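Local coordinates for protein transcriptional regulator ComR (Streptococcus vestibularis F0396, PDB 6HU8) that probably binds DNA through a helix-turn-helix domain and regulates competence genes in response to a signalling peptide recognised by its tetratricopeptide domain, at residues 225-230 against 251-256; 270-275 against 292-297. One frame throughout, in Å; residues are numbered along the deposited sequence.

In the fold
Beyond the N-terminal helix-turn-helix region, the chain is built from successive helices, and both contacts lie towards its C-terminal end, in the tetratricopeptide part of the protein. Contact 1 closes the loop between helix 226-240 and helix 246-261, bringing the start of the first beside the middle turns of the second. The chain then passes into helix 264-279, and contact 2 closes the next loop by pairing that helix with the end of helix 285-296. The two loops follow one another in series, neither nesting nor crossing. A254 of helix 246-261 packs on Y271 of helix 264-279, and K255, its neighbour, reaches E293 and D297 at the end of helix 285-296, tying contact 1 to contact 2.

Contact 1: residues 225-230 against 251-256; sequences DFLTVI and ILEAKY
F226 and Y256 meet at the tight end of this contact, their flat rings near parallel (planes 8° apart) but slid so far past each other that they barely overlap. The ring centroids are 4.6 Å apart, and F226 CD1 sits over the rim of the tyrosine ring. The slide presses the ring carbon F226 CE1 tightly against the methylene Y256 CB, at 3.3 Å. Y256 holds CG opposite its backbone N (chi1 168°), which swings the ring out toward helix 226-240 and beside F226. The far end of the phenylalanine, F226 CZ, stops 3.8 Å from the backbone O of L252. Beside it, I230 CD1 approaches L252 CB at 4.3 Å, while L252 also packs on M211 and A214 of helix 200-219. The segment axes approach to 10.6 Å and run antiparallel at 166°, the side-by-side helix packing of a tetratricopeptide array, and the bulky F226, Y256, L252 and I230 fill the space between them. Packing is looser towards solvent. L227, an exposed leucine, crosses Y256 at about a right angle and rests L227 CD2 against Y256 CE2 at 3.9 Å. E253, partly exposed, stretches its extended chain along the same border, its aliphatic part lying near L227 and I230, and places carboxylate E253 OE2 3.4 Å from I230 CG2; a long side chain with a polar end suits this border.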
loop_
_atom_site.group_PDB
_atom_site.type_symbol
_atom_site.label_atom_id
_atom_site.label_comp_id
_atom_site.label_asym_id
_atom_site.label_seq_id
_atom_site.Cartn_x
_atom_site.Cartn_y
_atom_site.Cartn_z
ATOM N N ASP A 225 2.521 7.496 -20.578
ATOM C CA ASP A 225 3.330 6.467 -19.919
ATOM C C ASP A 225 2.591 5.148 -19.630
ATOM O O ASP A 225 3.082 4.341 -18.823
ATOM C CB ASP A 225 3.919 6.997 -18.599
ATOM C CG ASP A 225 4.908 8.126 -18.815
ATOM O OD1 ASP A 225 6.094 7.834 -19.094
ATOM O OD2 ASP A 225 4.494 9.301 -18.703
ATOM N N PHE A 226 1.439 4.913 -20.270
ATOM C CA PHE A 226 0.665 3.707 -19.957
ATOM C C PHE A 226 1.483 2.438 -20.216
ATOM O O PHE A 226 1.475 1.519 -19.397
ATOM C CB PHE A 226 -0.651 3.640 -20.752
ATOM C CG PHE A 226 -1.538 2.477 -20.354
ATOM C CD1 PHE A 226 -1.390 1.228 -20.956
ATOM C CD2 PHE A 226 -2.508 2.629 -19.376
ATOM C CE1 PHE A 226 -2.189 0.158 -20.580
ATOM C CE2 PHE A 226 -3.315 1.561 -18.994
ATOM C CZ PHE A 226 -3.151 0.323 -19.602
ATOM N N LEU A 227 2.197 2.390 -21.338
ATOM C CA LEU A 227 2.975 1.196 -21.665
ATOM C C LEU A 227 4.199 1.097 -20.763
ATOM O O LEU A 227 4.760 0.022 -20.584
ATOM C CB LEU A 227 3.388 1.197 -23.136
ATOM C CG LEU A 227 2.241 1.124 -24.145
ATOM C CD1 LEU A 227 2.780 1.175 -25.576
ATOM C CD2 LEU A 227 1.420 -0.140 -23.919
ATOM N N THR A 228 4.611 2.216 -20.182
ATOM C CA THR A 228 5.694 2.181 -19.205
ATOM C C THR A 228 5.203 1.481 -17.931
ATOM O O THR A 228 5.949 0.727 -17.288
ATOM C CB THR A 228 6.226 3.587 -18.894
ATOM O OG1 THR A 228 6.804 4.130 -20.084
ATOM C CG2 THR A 228 7.304 3.528 -17.831
ATOM N N VAL A 229 3.935 1.697 -17.594
ATOM C CA VAL A 229 3.335 0.966 -16.484
ATOM C C VAL A 229 3.227 -0.522 -16.812
ATOM O O VAL A 229 3.523 -1.370 -15.966
ATOM C CB VAL A 229 1.948 1.509 -16.118
ATOM C CG1 VAL A 229 1.337 0.685 -15.002
ATOM C CG2 VAL A 229 2.039 2.977 -15.713
ATOM N N ILE A 230 2.812 -0.853 -18.031
ATOM C CA ILE A 230 2.754 -2.266 -18.435
ATOM C C ILE A 230 4.128 -2.906 -18.308
ATOM O O ILE A 230 4.266 -4.027 -17.816
ATOM C CB ILE A 230 2.241 -2.437 -19.893
ATOM C CG1 ILE A 230 0.810 -1.886 -20.026
ATOM C CG2 ILE A 230 2.345 -3.910 -20.346
ATOM C CD1 ILE A 230 -0.212 -2.632 -19.164
ATOM N N ILE A 251 -4.480 -8.232 -20.260
ATOM C CA ILE A 251 -5.865 -7.777 -20.426
ATOM C C ILE A 251 -5.909 -6.245 -20.422
ATOM O O ILE A 251 -6.562 -5.638 -21.279
ATOM C CB ILE A 251 -6.793 -8.339 -19.316
ATOM C CG1 ILE A 251 -7.043 -9.837 -19.515
ATOM C CG2 ILE A 251 -8.126 -7.574 -19.272
ATOM C CD1 ILE A 251 -7.833 -10.486 -18.359
ATOM N N LEU A 252 -5.212 -5.619 -19.474
ATOM C CA LEU A 252 -5.115 -4.149 -19.428
ATOM C C LEU A 252 -4.471 -3.574 -20.686
ATOM O O LEU A 252 -4.943 -2.564 -21.213
ATOM C CB LEU A 252 -4.321 -3.677 -18.200
ATOM C CG LEU A 252 -5.011 -3.725 -16.839
ATOM C CD1 LEU A 252 -3.973 -3.692 -15.706
ATOM C CD2 LEU A 252 -5.978 -2.535 -16.710
ATOM N N GLU A 253 -3.393 -4.193 -21.168
ATOM C CA GLU A 253 -2.772 -3.714 -22.405
ATOM C C GLU A 253 -3.740 -3.838 -23.597
ATOM O O GLU A 253 -3.750 -2.993 -24.509
ATOM C CB GLU A 253 -1.466 -4.467 -22.706
ATOM C CG GLU A 253 -0.655 -3.778 -23.811
ATOM C CD GLU A 253 0.691 -4.411 -24.083
ATOM O OE1 GLU A 253 1.304 -4.053 -25.108
ATOM O OE2 GLU A 253 1.150 -5.249 -23.276
ATOM N N ALA A 254 -4.561 -4.885 -23.586
ATOM C CA ALA A 254 -5.580 -5.051 -24.610
ATOM C C ALA A 254 -6.632 -3.938 -24.562
ATOM O O ALA A 254 -7.027 -3.407 -25.607
ATOM C CB ALA A 254 -6.245 -6.418 -24.470
ATOM N N LYS A 255 -7.076 -3.595 -23.356
ATOM C CA LYS A 255 -8.094 -2.562 -23.167
ATOM C C LYS A 255 -7.566 -1.195 -23.588
ATOM O O LYS A 255 -8.299 -0.382 -24.163
ATOM C CB LYS A 255 -8.572 -2.539 -21.706
ATOM C CG LYS A 255 -9.731 -3.518 -21.451
ATOM C CD LYS A 255 -9.705 -4.093 -20.059
ATOM C CE LYS A 255 -11.112 -4.269 -19.497
ATOM N NZ LYS A 255 -12.042 -5.067 -20.330
ATOM N N TYR A 256 -6.293 -0.949 -23.301
ATOM C CA TYR A 256 -5.604 0.254 -23.768
ATOM C C TYR A 256 -5.590 0.366 -25.307
ATOM O O TYR A 256 -5.966 1.411 -25.880
ATOM C CB TYR A 256 -4.173 0.269 -23.219
ATOM C CG TYR A 256 -3.298 1.316 -23.864
ATOM C CD1 TYR A 256 -3.417 2.662 -23.521
ATOM C CD2 TYR A 256 -2.363 0.963 -24.830
ATOM C CE1 TYR A 256 -2.620 3.624 -24.122
ATOM C CE2 TYR A 256 -1.571 1.912 -25.435
ATOM C CZ TYR A 256 -1.705 3.239 -25.081
ATOM O OH TYR A 256 -0.906 4.172 -25.686
#

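Contact 2: residues 270-275 against 292-297; sequences NYDKAI and AEKAAD
Y271 lays one face of its ring over the backbone of K294, with the two side chains sliding past each other in opposite directions. This is an antiparallel pairing of neighbouring helices in the tetratricopeptide domain, with segment axes 10.3 Å apart at 163°, and the tyrosine bridges the gap between them. K294 CA stands 3.6 Å from the Y271 ring centroid, almost on the ring normal, so the CH-pi contact is centred on the face. From there the lysine doubles back towards the tyrosine's own helix: K294 CB lies 3.7 Å from Y271 CD1, and beyond it the extended chain passes Y271 CB. K294 CD comes 3.8 Å from I275 CD1, the two side chains meeting at about a right angle. A long aliphatic chain with a charged end suits this route, because the methylenes line the apolar surface while K294 NZ reaches the partly exposed D272 and forms a salt bridge with D272 OD1 at 2.7 Å. The oxygen is approached on its syn side.

The other end of the tyrosine is polar. E293 CG lies at the ring edge, near its plane, close to the OH. Y271 OH donates a short hydrogen bond of 2.5 Å to D297 OD2, which is in the ring plane. The two side chains cross at about a right angle, with the carboxylate plane inclined at 60° to the ring. D297, the first residue to leave the helical conformation after helix 285-296, thereby ties the helix end to Y271. K255 of helix 246-261 joins the group, hydrogen-bonded to Y271 OH and salt-bridged to both E293 OE2 and D297 OD2, so its positive charge probably offsets the two carboxylates. The tyrosine hydroxyl meets D297 OD2 on the anti side, 22° out of the carboxylate plane.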
loop_
_atom_site.group_PDB
_atom_site.type_symbol
_atom_site.label_atom_id
_atom_site.label_comp_id
_atom_site.label_asym_id
_atom_site.label_seq_id
_atom_site.Cartn_x
_atom_site.Cartn_y
_atom_site.Cartn_z
ATOM N N ASN A 270 -3.204 -9.136 -27.609
ATOM C CA ASN A 270 -2.933 -9.003 -26.181
ATOM C C ASN A 270 -3.873 -9.860 -25.325
ATOM O O ASN A 270 -3.424 -10.479 -24.349
ATOM C CB ASN A 270 -3.000 -7.529 -25.767
ATOM C CG ASN A 270 -1.829 -6.724 -26.323
ATOM O OD1 ASN A 270 -0.714 -7.245 -26.448
ATOM N ND2 ASN A 270 -2.068 -5.465 -26.652
ATOM N N TYR A 271 -5.150 -9.946 -25.701
ATOM C CA TYR A 271 -6.048 -10.893 -25.029
ATOM C C TYR A 271 -5.576 -12.329 -25.241
ATOM O O TYR A 271 -5.659 -13.153 -24.322
ATOM C CB TYR A 271 -7.490 -10.756 -25.520
ATOM C CG TYR A 271 -8.337 -9.825 -24.677
ATOM C CD1 TYR A 271 -8.626 -10.121 -23.344
ATOM C CD2 TYR A 271 -8.862 -8.661 -25.222
ATOM C CE1 TYR A 271 -9.395 -9.259 -22.561
ATOM C CE2 TYR A 271 -9.638 -7.798 -24.451
ATOM C CZ TYR A 271 -9.901 -8.104 -23.128
ATOM O OH TYR A 271 -10.675 -7.251 -22.371
ATOM N N ASP A 272 -5.083 -12.640 -26.439
ATOM C CA ASP A 272 -4.631 -14.006 -26.713
ATOM C C ASP A 272 -3.401 -14.368 -25.892
ATOM O O ASP A 272 -3.268 -15.518 -25.442
ATOM C CB ASP A 272 -4.332 -14.214 -28.207
ATOM C CG ASP A 272 -5.581 -14.451 -29.032
ATOM O OD1 ASP A 272 -6.676 -14.637 -28.451
ATOM O OD2 ASP A 272 -5.462 -14.480 -30.279
ATOM N N LYS A 273 -2.495 -13.410 -25.708
ATOM C CA LYS A 273 -1.386 -13.590 -24.774
ATOM C C LYS A 273 -1.881 -13.875 -23.358
ATOM O O LYS A 273 -1.356 -14.763 -22.680
ATOM C CB LYS A 273 -0.488 -12.354 -24.751
ATOM C CG LYS A 273 0.461 -12.243 -25.927
ATOM C CD LYS A 273 1.314 -10.976 -25.814
ATOM C CE LYS A 273 2.190 -10.795 -27.054
ATOM N NZ LYS A 273 2.810 -9.446 -27.127
ATOM N N ALA A 274 -2.864 -13.096 -22.897
ATOM C CA ALA A 274 -3.490 -13.341 -21.597
ATOM C C ALA A 274 -4.091 -14.745 -21.479
ATOM O O ALA A 274 -3.948 -15.409 -20.445
ATOM C CB ALA A 274 -4.588 -12.272 -21.327
ATOM N N ILE A 275 -4.768 -15.194 -22.530
ATOM C CA ILE A 275 -5.400 -16.506 -22.526
ATOM C C ILE A 275 -4.323 -17.601 -22.496
ATOM O O ILE A 275 -4.400 -18.549 -21.699
ATOM C CB ILE A 275 -6.310 -16.713 -23.766
ATOM C CG1 ILE A 275 -7.591 -15.888 -23.629
ATOM C CG2 ILE A 275 -6.692 -18.170 -23.908
ATOM C CD1 ILE A 275 -8.381 -15.803 -24.906
ATOM N N ALA A 292 -13.785 -14.942 -21.324
ATOM C CA ALA A 292 -15.067 -14.246 -21.259
ATOM C C ALA A 292 -14.888 -12.736 -21.421
ATOM O O ALA A 292 -15.752 -12.063 -21.977
ATOM C CB ALA A 292 -15.760 -14.547 -19.958
ATOM N N GLU A 293 -13.778 -12.203 -20.917
ATOM C CA GLU A 293 -13.556 -10.755 -20.964
ATOM C C GLU A 293 -13.230 -10.320 -22.394
ATOM O O GLU A 293 -13.695 -9.274 -22.860
ATOM C CB GLU A 293 -12.437 -10.353 -20.005
ATOM C CG GLU A 293 -12.213 -8.856 -19.904
ATOM C CD GLU A 293 -13.265 -8.158 -19.045
ATOM O OE1 GLU A 293 -14.098 -8.871 -18.444
ATOM O OE2 GLU A 293 -13.260 -6.906 -18.962
ATOM N N LYS A 294 -12.436 -11.139 -23.085
ATOM C CA LYS A 294 -12.127 -10.950 -24.499
ATOM C C LYS A 294 -13.409 -10.891 -25.322
ATOM O O LYS A 294 -13.559 -10.054 -26.222
ATOM C CB LYS A 294 -11.224 -12.090 -25.015
ATOM C CG LYS A 294 -10.937 -12.034 -26.519
ATOM C CD LYS A 294 -10.225 -13.299 -27.021
ATOM C CE LYS A 294 -9.777 -13.125 -28.461
ATOM N NZ LYS A 294 -9.256 -14.393 -29.081
ATOM N N ALA A 295 -14.343 -11.778 -24.997
ATOM C CA ALA A 295 -15.583 -11.877 -25.760
ATOM C C ALA A 295 -16.500 -10.709 -25.461
ATOM O O ALA A 295 -17.186 -10.210 -26.350
ATOM C CB ALA A 295 -16.285 -13.191 -25.470
ATOM N N ALA A 296 -16.514 -10.265 -24.208
ATOM C CA ALA A 296 -17.351 -9.134 -23.829
ATOM C C ALA A 296 -16.804 -7.827 -24.415
ATOM O O ALA A 296 -17.528 -6.840 -24.531
ATOM C CB ALA A 296 -17.463 -9.034 -22.316
ATOM N N ASP A 297 -15.525 -7.816 -24.777
ATOM C CA ASP A 297 -14.942 -6.645 -25.421
ATOM C C ASP A 297 -15.074 -6.716 -26.925
ATOM O O ASP A 297 -14.525 -5.869 -27.644
ATOM C CB ASP A 297 -13.476 -6.467 -25.016
ATOM C CG ASP A 297 -13.316 -5.455 -23.892
ATOM O OD1 ASP A 297 -14.250 -4.640 -23.724
ATOM O OD2 ASP A 297 -12.278 -5.453 -23.182
#